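Local coordinates for protein PBP5 (Haemophilus influenzae, PDB 3A3J) that probably removes the terminal D-alanine from peptidoglycan precursors, as a serine D-alanyl-D-alanine carboxypeptidase of the penicillin-binding protein class, at residues Y44-G47 against V48-Q52; V323-D327 against G328-A332. One frame throughout, in Å; residues are numbered along the deposited sequence.

Interaction 1: Y44-G47 against V48-Q52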
loop_
_atom_site.group_PDB
_atom_site.type_symbol
_atom_site.label_atom_id
_atom_site.label_comp_id
_atom_site.label_asym_id
_atom_site.label_seq_id
_atom_site.Cartn_x
_atom_site.Cartn_y
_atom_site.Cartn_z
ATOM N N TYR A 44 6.572 7.989 -0.338
ATOM C CA TYR A 44 7.295 6.707 -0.459
ATOM C C TYR A 44 8.811 6.981 -0.768
ATOM O O TYR A 44 9.702 6.636 0.043
ATOM C CB TYR A 44 6.652 5.766 -1.508
ATOM C CG TYR A 44 7.316 4.371 -1.432
ATOM C CD1 TYR A 44 6.848 3.405 -0.519
ATOM C CD2 TYR A 44 8.473 4.077 -2.159
ATOM C CE1 TYR A 44 7.478 2.133 -0.393
ATOM C CE2 TYR A 44 9.113 2.812 -2.064
ATOM C CZ TYR A 44 8.589 1.841 -1.183
ATOM O OH TYR A 44 9.176 0.608 -1.046
ATOM N N VAL A 45 9.078 7.731 -1.845
ATOM C CA VAL A 45 10.516 8.173 -2.168
ATOM C C VAL A 45 11.196 8.801 -0.963
ATOM O O VAL A 45 12.235 8.333 -0.533
ATOM C CB VAL A 45 10.521 9.117 -3.378
ATOM C CG1 VAL A 45 11.938 9.546 -3.808
ATOM C CG2 VAL A 45 9.861 8.410 -4.522
ATOM N N VAL A 46 10.544 9.801 -0.339
ATOM C CA VAL A 46 11.117 10.478 0.840
ATOM C C VAL A 46 11.347 9.467 1.951
ATOM O O VAL A 46 12.387 9.457 2.621
ATOM C CB VAL A 46 10.175 11.662 1.394
ATOM C CG1 VAL A 46 10.793 12.283 2.652
ATOM C CG2 VAL A 46 9.959 12.780 0.370
ATOM N N GLY A 47 10.367 8.604 2.179
ATOM C CA GLY A 47 10.525 7.682 3.304
ATOM C C GLY A 47 11.634 6.650 3.084
ATOM O O GLY A 47 12.410 6.351 3.977
ATOM N N VAL A 48 11.734 6.129 1.877
ATOM C CA VAL A 48 12.904 5.257 1.579
ATOM C C VAL A 48 14.257 5.991 1.687
ATOM O O VAL A 48 15.242 5.464 2.243
ATOM C CB VAL A 48 12.768 4.605 0.231
ATOM C CG1 VAL A 48 14.059 3.722 -0.059
ATOM C CG2 VAL A 48 11.474 3.756 0.203
ATOM N N ALA A 49 14.308 7.229 1.196
ATOM C CA ALA A 49 15.538 7.995 1.308
ATOM C C ALA A 49 15.941 8.201 2.777
ATOM O O ALA A 49 17.129 8.086 3.096
ATOM C CB ALA A 49 15.406 9.305 0.581
ATOM N N LEU A 50 14.972 8.498 3.659
ATOM C CA LEU A 50 15.228 8.571 5.109
ATOM C C LEU A 50 15.641 7.223 5.684
ATOM O O LEU A 50 16.470 7.148 6.568
ATOM C CB LEU A 50 13.963 8.990 5.892
ATOM C CG LEU A 50 13.574 10.455 5.702
ATOM C CD1 LEU A 50 12.106 10.786 6.074
ATOM C CD2 LEU A 50 14.588 11.314 6.501
ATOM N N LYS A 51 14.999 6.157 5.216
ATOM C CA LYS A 51 15.307 4.831 5.710
ATOM C C LYS A 51 16.733 4.428 5.324
ATOM O O LYS A 51 17.469 3.861 6.137
ATOM C CB LYS A 51 14.283 3.847 5.175
ATOM C CG LYS A 51 14.251 2.503 5.931
ATOM C CD LYS A 51 13.027 1.689 5.551
ATOM C CE LYS A 51 13.240 0.836 4.304
ATOM N NZ LYS A 51 12.320 -0.416 4.327
ATOM N N GLN A 52 17.139 4.728 4.084
ATOM C CA GLN A 52 18.505 4.404 3.668
ATOM C C GLN A 52 19.574 5.349 4.128
ATOM O O GLN A 52 20.700 5.170 3.718
ATOM C CB GLN A 52 18.564 4.318 2.158
ATOM C CG GLN A 52 17.697 3.158 1.677
ATOM C CD GLN A 52 17.563 3.159 0.216
ATOM O OE1 GLN A 52 17.744 4.168 -0.411
ATOM N NE2 GLN A 52 17.218 2.014 -0.356
#

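Interaction 2: V323-D327 against G328-A332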
loop_
_atom_site.group_PDB
_atom_site.type_symbol
_atom_site.label_atom_id
_atom_site.label_comp_id
_atom_site.label_asym_id
_atom_site.label_seq_id
_atom_site.Cartn_x
_atom_site.Cartn_y
_atom_site.Cartn_z
ATOM N N VAL A 323 -2.346 -26.239 -1.507
ATOM C CA VAL A 323 -3.583 -25.764 -2.085
ATOM C C VAL A 323 -4.666 -25.790 -1.031
ATOM O O VAL A 323 -4.807 -26.791 -0.328
ATOM C CB VAL A 323 -4.008 -26.610 -3.269
ATOM C CG1 VAL A 323 -5.310 -26.066 -3.782
ATOM C CG2 VAL A 323 -2.930 -26.597 -4.371
ATOM N N TYR A 324 -5.400 -24.678 -0.908
ATOM C CA TYR A 324 -6.432 -24.486 0.136
ATOM C C TYR A 324 -7.859 -24.599 -0.443
ATOM O O TYR A 324 -8.206 -23.925 -1.421
ATOM C CB TYR A 324 -6.253 -23.132 0.859
ATOM C CG TYR A 324 -4.890 -22.975 1.494
ATOM C CD1 TYR A 324 -4.635 -23.461 2.769
ATOM C CD2 TYR A 324 -3.837 -22.370 0.788
ATOM C CE1 TYR A 324 -3.383 -23.356 3.337
ATOM C CE2 TYR A 324 -2.564 -22.241 1.359
ATOM C CZ TYR A 324 -2.345 -22.738 2.622
ATOM O OH TYR A 324 -1.071 -22.631 3.162
ATOM N N ALA A 325 -8.683 -25.474 0.128
ATOM C CA ALA A 325 -10.003 -25.659 -0.431
ATOM C C ALA A 325 -10.972 -25.349 0.664
ATOM O O ALA A 325 -10.666 -25.522 1.840
ATOM C CB ALA A 325 -10.201 -27.079 -0.946
ATOM N N LEU A 326 -12.120 -24.825 0.250
ATOM C CA LEU A 326 -13.247 -24.547 1.122
ATOM C C LEU A 326 -14.447 -25.067 0.348
ATOM O O LEU A 326 -14.587 -24.788 -0.872
ATOM C CB LEU A 326 -13.394 -23.043 1.355
ATOM C CG LEU A 326 -14.404 -22.641 2.428
ATOM C CD1 LEU A 326 -14.200 -23.421 3.701
ATOM C CD2 LEU A 326 -14.397 -21.117 2.704
ATOM N N ASP A 327 -15.260 -25.867 1.035
ATOM C CA ASP A 327 -16.499 -26.377 0.478
ATOM C C ASP A 327 -16.323 -26.873 -0.941
ATOM O O ASP A 327 -17.138 -26.562 -1.818
ATOM C CB ASP A 327 -17.564 -25.282 0.522
ATOM C CG ASP A 327 -18.125 -25.102 1.913
ATOM O OD1 ASP A 327 -19.104 -24.334 2.064
ATOM O OD2 ASP A 327 -17.591 -25.749 2.858
ATOM N N GLY A 328 -15.244 -27.617 -1.177
ATOM C CA GLY A 328 -14.981 -28.195 -2.493
ATOM C C GLY A 328 -14.385 -27.288 -3.557
ATOM O O GLY A 328 -14.228 -27.708 -4.701
ATOM N N LYS A 329 -14.056 -26.041 -3.247
ATOM C CA LYS A 329 -13.343 -25.276 -4.268
ATOM C C LYS A 329 -12.005 -24.742 -3.796
ATOM O O LYS A 329 -11.789 -24.445 -2.605
ATOM C CB LYS A 329 -14.187 -24.164 -4.886
ATOM C CG LYS A 329 -13.491 -23.467 -6.090
ATOM C CD LYS A 329 -14.436 -22.479 -6.809
ATOM C CE LYS A 329 -13.848 -21.907 -8.115
ATOM N NZ LYS A 329 -12.776 -20.930 -7.800
ATOM N N ASP A 330 -11.100 -24.625 -4.750
ATOM C CA ASP A 330 -9.740 -24.251 -4.439
ATOM C C ASP A 330 -9.599 -22.764 -4.382
ATOM O O ASP A 330 -9.668 -22.075 -5.394
ATOM C CB ASP A 330 -8.793 -24.890 -5.426
ATOM C CG ASP A 330 -8.543 -26.321 -5.079
ATOM O OD1 ASP A 330 -9.084 -26.761 -4.019
ATOM O OD2 ASP A 330 -7.801 -26.964 -5.834
ATOM N N ILE A 331 -9.418 -22.259 -3.177
ATOM C CA ILE A 331 -9.620 -20.860 -2.983
ATOM C C ILE A 331 -8.334 -20.058 -3.014
ATOM O O ILE A 331 -8.355 -18.883 -3.379
ATOM C CB ILE A 331 -10.457 -20.592 -1.734
ATOM C CG1 ILE A 331 -9.723 -21.003 -0.469
ATOM C CG2 ILE A 331 -11.819 -21.341 -1.833
ATOM C CD1 ILE A 331 -10.555 -20.688 0.715
ATOM N N ALA A 332 -7.215 -20.712 -2.710
ATOM C CA ALA A 332 -5.935 -20.036 -2.469
ATOM C C ALA A 332 -4.801 -21.062 -2.403
ATOM O O ALA A 332 -4.977 -22.134 -1.839
ATOM C CB ALA A 332 -6.003 -19.288 -1.142
#

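Interaction 1: Y44-G47 against V48-Q52
Val-48 puts its CG2 methyl over one face of the Tyr-44 ring, one helical turn back. Val-48 CG2 lies 3.9 Å from the centroid of the Tyr-44 ring and 29° off the ring normal, a CH-pi contact. It sits nearer the CE2 side, with Val-48 CG2 3.4 Å from Tyr-44 CE2. Tyr-44 has its CG anti to the backbone N (chi1 -171°), which brings the end of the ring toward Val-48 although its CB points away. The ring hydroxyl is hydrogen-bonded to Asp-164, and the rings of Tyr-125 and Phe-129 meet Tyr-44 edge-to-face. The backbone N of Val-48 bonds Tyr-44 O at 2.8 Å. Ala-49 N repeats this with Val-45 O. Leu-50 N bonds Val-46 O, and the two side chains run side by side. They point the same way and touch alongside, Leu-50 CD1 4.0 Å from Val-46 CG1. Lys-51 N reaches Gly-47 O at 2.9 Å, in the most bent of the four bonds (151°). The lysine NZ turns elsewhere, to the backbone O of Asp-164. This i to i+4 ladder is that of an alpha helix, here the last turns of helix 38-51, packed among helices 88-98, 101-112 and 115-128 of the carboxypeptidase domain.

Interaction 2: V323-D327 against G328-A332
Ile-331 and Ala-332 both face Tyr-324, a classic beta bulge that shifts the register of this hairpin by one residue. Ile-331 N bonds Tyr-324 O at 2.7 Å. Ala-332 O also accepts from Tyr-324 N, but its position is less certain. Beyond the bulge, Leu-326 and Lys-329 form a hydrogen-bonded pair and close a type I' turn through Asp-327 and Gly-328. Lys-329 N lies 2.7 Å from Leu-326 O, above the carbonyl plane. The return bond runs from Leu-326 N to Lys-329 O at 2.9 Å. With CG1 between its backbone N and carbonyl carbon (chi1 66°), Ile-331 lays its CD1 3.7 Å from Leu-326 CB. Asp-330 and Ala-325 are a non-hydrogen-bonded pair on the other face from Tyr-324 and Leu-326. The Asp-330 side chain crosses that of Val-323 at about a right angle, with Asp-330 OD2 3.3 Å from Val-323 CG1. Asp-330 OD1 touches Ala-325 CB. Asp-330 OD2 reaches past strand 318-326 to a salt bridge with Arg-301 on strand 299-304. The hairpin is thus tied by main-chain bonds, with an apolar patch at Leu-326 and Ile-331, while the Asp-330 charge is probably balanced from two strands away.

Overall arrangement
Interaction 1 and interaction 2 lie in different parts of the chain, on opposite sides of its centre. Their centres are 40 Å apart and their nearest atoms about 25 Å, so they do not touch. Residues 44-51 are the end of helix 38-51, and Gln-52 follows it. The early part of this helix carries Lys-39, probably the proton acceptor beside the acyl-ester nucleophile Ser-36. The side chain of Val-46 is about 9 Å from that of Lys-39, and that of Tyr-44 about 11 Å from the likely substrate-binding Lys-202. Interaction 1 is thus near the catalytic residues, further along the helix that carries Lys-39. Residues 323-332 join strands 318-326 and 329-338 in the C-terminal domain, away from the annotated sites.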